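Local coordinates for protein thymine dioxygenase (Neurospora crassa, PDB 5C3Q) that binds thymine and 2-oxoglutarate at a metal centre and, as a thymine-7-hydroxylase, probably oxidises the methyl group of thymine, at residues A[125-128]-A[129-133]; A[173-177]-A[178-182]; A[197-201]-A[202-206]. All coordinates share one frame; numbering follows the deposited sequence.

Contact 1 of 3, residues A[125-128]-A[129-133]; sequences IGRE and DEPGH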
# COMPACT_ATOMS: atom_id res chain seq x y z
N ILE A 125 5.45 10.19 -4.08
CA ILE A 125 5.49 10.70 -5.44
C ILE A 125 4.12 10.45 -6.08
O ILE A 125 3.62 9.33 -6.03
CB ILE A 125 6.57 9.95 -6.26
CG1 ILE A 125 7.96 10.26 -5.71
CG2 ILE A 125 6.49 10.31 -7.73
CD1 ILE A 125 8.97 9.15 -5.97
N GLY A 126 3.53 11.49 -6.66
CA GLY A 126 2.28 11.37 -7.41
C GLY A 126 2.57 11.41 -8.89
O GLY A 126 3.73 11.48 -9.30
N ARG A 127 1.53 11.37 -9.72
CA ARG A 127 1.74 11.49 -11.16
C ARG A 127 2.25 12.89 -11.49
O ARG A 127 1.80 13.88 -10.91
CB ARG A 127 0.49 11.15 -11.98
CG ARG A 127 -0.69 12.07 -11.80
CD ARG A 127 -1.75 11.76 -12.85
NE ARG A 127 -2.99 12.47 -12.57
CZ ARG A 127 -3.44 13.55 -13.22
NH1 ARG A 127 -2.76 14.08 -14.23
NH2 ARG A 127 -4.59 14.09 -12.86
N GLU A 128 3.20 12.95 -12.42
CA GLU A 128 3.92 14.17 -12.75
C GLU A 128 3.05 15.34 -13.20
O GLU A 128 3.34 16.49 -12.88
CB GLU A 128 4.94 13.89 -13.85
CG GLU A 128 6.22 13.24 -13.35
CD GLU A 128 7.20 14.25 -12.78
OE1 GLU A 128 6.93 14.80 -11.69
OE2 GLU A 128 8.25 14.48 -13.42
N ASP A 129 2.01 15.04 -13.96
CA ASP A 129 1.27 16.08 -14.69
C ASP A 129 -0.10 16.39 -14.09
O ASP A 129 -1.01 16.83 -14.80
CB ASP A 129 1.14 15.69 -16.17
CG ASP A 129 0.33 14.42 -16.38
OD1 ASP A 129 0.13 13.65 -15.42
OD2 ASP A 129 -0.12 14.21 -17.53
N GLU A 130 -0.26 16.17 -12.78
CA GLU A 130 -1.50 16.56 -12.12
C GLU A 130 -1.51 18.07 -11.94
O GLU A 130 -0.62 18.61 -11.27
CB GLU A 130 -1.66 15.88 -10.76
CG GLU A 130 -2.99 16.22 -10.12
CD GLU A 130 -3.30 15.41 -8.88
OE1 GLU A 130 -2.38 14.76 -8.35
OE2 GLU A 130 -4.46 15.45 -8.44
N PRO A 131 -2.51 18.76 -12.52
CA PRO A 131 -2.62 20.21 -12.36
C PRO A 131 -2.57 20.64 -10.89
O PRO A 131 -3.29 20.08 -10.06
CB PRO A 131 -3.99 20.52 -12.96
CG PRO A 131 -4.23 19.44 -13.95
CD PRO A 131 -3.60 18.22 -13.36
N GLY A 132 -1.71 21.61 -10.59
CA GLY A 132 -1.66 22.24 -9.27
C GLY A 132 -0.91 21.49 -8.18
O GLY A 132 -0.78 22.01 -7.08
N HIS A 133 -0.41 20.29 -8.48
CA HIS A 133 0.26 19.46 -7.47
C HIS A 133 1.58 18.88 -7.98
O HIS A 133 1.68 17.67 -8.19
CB HIS A 133 -0.64 18.30 -7.03
CG HIS A 133 -1.95 18.72 -6.46
ND1 HIS A 133 -2.07 19.67 -5.46
CD2 HIS A 133 -3.21 18.29 -6.71
CE1 HIS A 133 -3.34 19.82 -5.14
NE2 HIS A 133 -4.05 18.99 -5.89
O HOH W 1 3.03 16.05 -9.90
O HOH W 2 2.01 18.96 -11.89

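Contact 2 of 3, residues A[173-177]-A[178-182]; sequences MGIDA and NYFDS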
# COMPACT_ATOMS: atom_id res chain seq x y z
N MET A 173 -15.23 -11.38 -11.60
CA MET A 173 -16.63 -11.02 -11.32
C MET A 173 -17.58 -11.42 -12.45
O MET A 173 -18.79 -11.47 -12.24
CB MET A 173 -16.75 -9.51 -11.09
CG MET A 173 -16.28 -9.03 -9.73
SD MET A 173 -16.36 -7.22 -9.64
CE MET A 173 -15.87 -6.94 -7.94
N GLY A 174 -17.04 -11.66 -13.64
CA GLY A 174 -17.87 -11.98 -14.80
C GLY A 174 -18.51 -10.76 -15.44
O GLY A 174 -19.48 -10.88 -16.19
N ILE A 175 -17.97 -9.58 -15.16
CA ILE A 175 -18.44 -8.35 -15.81
C ILE A 175 -17.50 -8.05 -16.97
O ILE A 175 -16.54 -8.79 -17.20
CB ILE A 175 -18.52 -7.16 -14.82
CG1 ILE A 175 -17.13 -6.77 -14.29
CG2 ILE A 175 -19.46 -7.51 -13.67
CD1 ILE A 175 -17.13 -5.55 -13.37
N ASP A 176 -17.78 -6.98 -17.71
CA ASP A 176 -16.92 -6.60 -18.83
C ASP A 176 -15.47 -6.51 -18.33
O ASP A 176 -15.19 -5.85 -17.33
CB ASP A 176 -17.37 -5.26 -19.42
CG ASP A 176 -16.72 -4.96 -20.75
OD1 ASP A 176 -15.52 -4.62 -20.77
OD2 ASP A 176 -17.41 -5.07 -21.79
N ALA A 177 -14.57 -7.19 -19.03
CA ALA A 177 -13.16 -7.25 -18.62
C ALA A 177 -12.52 -5.87 -18.44
O ALA A 177 -11.62 -5.70 -17.62
CB ALA A 177 -12.36 -8.08 -19.62
N ASN A 178 -13.00 -4.89 -19.21
CA ASN A 178 -12.44 -3.54 -19.18
C ASN A 178 -13.30 -2.55 -18.39
O ASN A 178 -13.16 -1.34 -18.55
CB ASN A 178 -12.22 -3.04 -20.61
CG ASN A 178 -11.25 -3.92 -21.39
OD1 ASN A 178 -11.67 -4.75 -22.19
ND2 ASN A 178 -9.96 -3.75 -21.14
N TYR A 179 -14.17 -3.07 -17.52
CA TYR A 179 -15.07 -2.22 -16.73
C TYR A 179 -14.34 -1.12 -15.95
O TYR A 179 -14.80 0.02 -15.91
CB TYR A 179 -15.89 -3.07 -15.75
CG TYR A 179 -16.81 -2.25 -14.88
CD1 TYR A 179 -18.08 -1.90 -15.30
CD2 TYR A 179 -16.39 -1.80 -13.63
CE1 TYR A 179 -18.92 -1.13 -14.51
CE2 TYR A 179 -17.22 -1.03 -12.83
CZ TYR A 179 -18.48 -0.70 -13.27
OH TYR A 179 -19.31 0.06 -12.47
N PHE A 180 -13.22 -1.46 -15.33
CA PHE A 180 -12.52 -0.50 -14.47
C PHE A 180 -11.63 0.50 -15.22
O PHE A 180 -11.21 1.50 -14.63
CB PHE A 180 -11.70 -1.23 -13.42
CG PHE A 180 -12.52 -2.00 -12.44
CD1 PHE A 180 -13.27 -1.34 -11.48
CD2 PHE A 180 -12.55 -3.38 -12.48
CE1 PHE A 180 -14.03 -2.04 -10.56
CE2 PHE A 180 -13.31 -4.10 -11.57
CZ PHE A 180 -14.05 -3.43 -10.61
N ASP A 181 -11.34 0.24 -16.50
CA ASP A 181 -10.39 1.06 -17.25
C ASP A 181 -10.70 2.56 -17.15
O ASP A 181 -9.81 3.36 -16.86
CB ASP A 181 -10.33 0.64 -18.72
CG ASP A 181 -9.58 -0.67 -18.94
OD1 ASP A 181 -9.26 -1.36 -17.95
OD2 ASP A 181 -9.32 -1.01 -20.11
N SER A 182 -11.95 2.93 -17.37
CA SER A 182 -12.36 4.34 -17.38
C SER A 182 -12.39 4.96 -15.98
O SER A 182 -12.44 6.17 -15.85
CB SER A 182 -13.73 4.49 -18.05
OG SER A 182 -14.76 4.00 -17.21
O HOH W 3 -11.37 -3.48 -15.80

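Contact 3 of 3, residues A[197-201]-A[202-206]; sequences PAVKS and EVFKI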
# COMPACT_ATOMS: atom_id res chain seq x y z
N PRO A 197 14.39 2.75 9.73
CA PRO A 197 15.79 2.69 10.15
C PRO A 197 16.15 1.50 11.04
O PRO A 197 15.28 0.96 11.74
CB PRO A 197 15.98 4.00 10.94
CG PRO A 197 14.94 4.92 10.41
CD PRO A 197 13.77 4.04 10.05
N ALA A 198 17.41 1.10 11.00
CA ALA A 198 17.92 0.09 11.90
C ALA A 198 17.58 0.52 13.32
O ALA A 198 17.73 1.69 13.66
CB ALA A 198 19.43 -0.06 11.75
N VAL A 199 17.10 -0.41 14.13
CA VAL A 199 16.68 -0.10 15.49
C VAL A 199 17.01 -1.25 16.43
O VAL A 199 16.86 -2.42 16.07
CB VAL A 199 15.17 0.25 15.54
CG1 VAL A 199 14.32 -0.87 14.95
CG2 VAL A 199 14.73 0.57 16.96
N LYS A 200 17.48 -0.91 17.63
CA LYS A 200 17.75 -1.91 18.66
C LYS A 200 16.44 -2.51 19.14
O LYS A 200 15.46 -1.79 19.33
CB LYS A 200 18.47 -1.28 19.85
CG LYS A 200 19.89 -0.85 19.58
CD LYS A 200 20.64 -0.67 20.90
CE LYS A 200 22.07 -0.23 20.68
NZ LYS A 200 22.18 1.22 20.35
N SER A 201 16.42 -3.82 19.34
CA SER A 201 15.22 -4.50 19.82
C SER A 201 14.77 -3.98 21.19
O SER A 201 13.58 -4.01 21.51
CB SER A 201 15.42 -6.01 19.86
OG SER A 201 16.56 -6.35 20.63
N GLU A 202 15.72 -3.51 22.00
CA GLU A 202 15.40 -2.99 23.34
C GLU A 202 14.52 -1.73 23.29
O GLU A 202 13.76 -1.47 24.22
CB GLU A 202 16.68 -2.71 24.15
CG GLU A 202 17.50 -1.51 23.68
CD GLU A 202 18.78 -1.31 24.48
OE1 GLU A 202 19.68 -0.61 23.98
OE2 GLU A 202 18.89 -1.86 25.60
N VAL A 203 14.61 -0.97 22.20
CA VAL A 203 13.74 0.20 21.99
C VAL A 203 12.27 -0.18 22.14
O VAL A 203 11.48 0.57 22.72
CB VAL A 203 13.97 0.85 20.61
CG1 VAL A 203 12.92 1.93 20.32
CG2 VAL A 203 15.36 1.45 20.52
N PHE A 204 11.91 -1.36 21.62
CA PHE A 204 10.54 -1.86 21.69
C PHE A 204 10.11 -2.28 23.11
O PHE A 204 8.92 -2.41 23.38
CB PHE A 204 10.36 -3.02 20.70
CG PHE A 204 10.49 -2.61 19.26
CD1 PHE A 204 11.73 -2.60 18.63
CD2 PHE A 204 9.38 -2.22 18.53
CE1 PHE A 204 11.85 -2.22 17.31
CE2 PHE A 204 9.49 -1.84 17.21
CZ PHE A 204 10.73 -1.83 16.59
N LYS A 205 11.08 -2.50 24.00
CA LYS A 205 10.81 -2.76 25.42
C LYS A 205 10.80 -1.47 26.23
O LYS A 205 9.98 -1.30 27.14
CB LYS A 205 11.84 -3.72 26.02
CG LYS A 205 11.70 -5.17 25.58
CD LYS A 205 12.32 -6.12 26.59
CE LYS A 205 13.79 -5.81 26.86
NZ LYS A 205 14.40 -6.76 27.83
N ILE A 206 11.72 -0.56 25.93
CA ILE A 206 11.76 0.76 26.57
C ILE A 206 10.47 1.53 26.26
O ILE A 206 9.91 2.19 27.14
CB ILE A 206 12.98 1.59 26.10
CG1 ILE A 206 14.28 0.97 26.61
CG2 ILE A 206 12.87 3.04 26.59
CD1 ILE A 206 15.53 1.50 25.95

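Contact 1 of 3, residues A[125-128]-A[129-133]
Arg127 opens a turn and folds its side chain back over it, onto Asp129 and Glu130. The close packing is between the guanidinium and Glu130. Glu130 CA sits over one face of the guanidinium, displaced toward its rim, 3.5 Å from Arg127 NH1. Arg127 NH2 lies 3.8 Å from Glu130 CG. The Arg127 and Glu130 side chains cross at about a right angle. The Arg127 chain is extended from CG to NE, and CG sits between the backbone N and the carbonyl carbon (chi1 65°). This carries the flat end over the turn. Arg127 NE makes a salt bridge with Asp188, Glu130 OE1 pairs with Arg90, and the Glu128 carboxylate binds Trp137, Asn135 and Asn152.

On the exposed rim, Arg127 NH1 makes a salt bridge to Asp129 OD1 at 3.2 Å, with an N-H...O angle of 156°. OD1 lies close to the guanidinium plane, but NH1 reaches it from above the carboxylate. The two planes are almost perpendicular. The rest is looser and wetter. Pro131 CD stays 4.3 Å from Arg127 NH2. A water donates to Glu128 O at 3.0 Å and to Glu130 O at 2.7 Å, joining carbonyls that do not meet directly. The His133 N to Glu130 O bond closes the far end. This is a pair of consecutive beta turns, type I at 127-130 and type II at 130-133, in the loop leaving strand 121-125 of the main sheet.

Contact 2 of 3, residues A[173-177]-A[178-182]
Asp176 and Tyr179 close a type I beta turn between the end of helix 147-173 and the short helix 181-184. Tyr179 N donates to Asp176 O at 3.0 Å, with an N-H...O angle of 153°. The side chain of Asp176 adds an Asx turn on the same residues. Asp176 OD1 accepts Asn178 N at 3.0 Å, on the anti side and near the carboxylate plane. Asp176 CG is anti to the backbone N (chi1 -167°), which brings OD1 round to this N-H. Asp176 thus offers two acceptors, its backbone O and its OD1, to the N-H groups of Tyr179 and Asn178.

The next donors are met further on. Asp181 N bonds to Asn178 O. Asn178 ND2 reaches Asp181 OD2 at 3.0 Å, coming from above the carboxylate plane. That oxygen also pairs with Arg167 of helix 147-173, which ties the turn back to the helix. A water bridges Ala177 O and Phe180 N: it donates to Ala177 O at 2.9 Å and accepts from Phe180 N at 2.8 Å.

Before the turn, Gly174 ends helix 147-173 in a Schellman motif with positive phi. Phe180 is buried and meets Trp263 edge-to-face, while Tyr179 CD2 stands over the centre of the Phe180 ring. The apolar link across the turn is made by Ile175. Ile175 CD1 approaches the Tyr179 ring obliquely and comes within 3.6 Å of Tyr179 CG.

Contact 3 of 3, residues A[197-201]-A[202-206]
Val199 faces Val203 and Phe204 where strand 190-200 of the double-stranded beta-helix gives way to the short helix 203-206. Its two methyls go to different partners. Val199 CG2 touches Val203 CG2 at 3.7 Å; these two side chains cross obliquely. Val199 CG1 lies between the backbone N and the carbonyl carbon (chi1 55°) and meets Phe204 CE1 at 3.7 Å, at the edge of the ring and near its plane. Val199 and Phe204 cross at about a right angle.

The Phe204 ring points back over the bend, with CG beside its own backbone N. Its edge also runs past Ser201 O, which is 3.7 Å from Phe204 CD1 and lies in the ring plane. Gln210 and Glu277, from loops, touch the ring too. An alanine at Phe204 would remove the ring and is likely to leave Val199 CG1 without its aromatic partner and open a gap between the strand end and these loops.

Two backbone bonds set the bend that brings these side chains together. Val203 N donates to Lys200 O, and Phe204 N donates to Ser201 O, both at 3.1 Å. Glu202 O then accepts from both Lys205 N and Ile206 N. Ser201 OG bonds to the carbonyl oxygens of Glu282 and Asp283, so the corner is fastened to the chain just before strand 284-295.

On the exposed side, Lys200 and Glu202 lie side by side and point the same way. Their charged ends do not touch: Lys200 NZ stays 4.8 Å from Glu202 OE1, while Lys200 CD lies 3.2 Å from the same oxygen.

The three contacts come in series along the chain and none touches another. Contact 1 follows strand 121-125, which pairs with strand 190-200 in the large mixed sheet. Contact 3 ends that second strand, so both leave the same sheet, with centres about 37 Å apart. Helix 147-173 separates contact 1 from contact 2, about 26 Å between centres. Contacts 2 and 3 lie on opposite sides of the chain's centre, their own centres about 46 Å apart. Each is a surface reversal or corner, and none contains a metal ligand. The Glu130 side chain of contact 1 is about 11 Å from the bound thymine, and contact 3 directly follows Tyr196, a 2-oxoglutarate-binding residue.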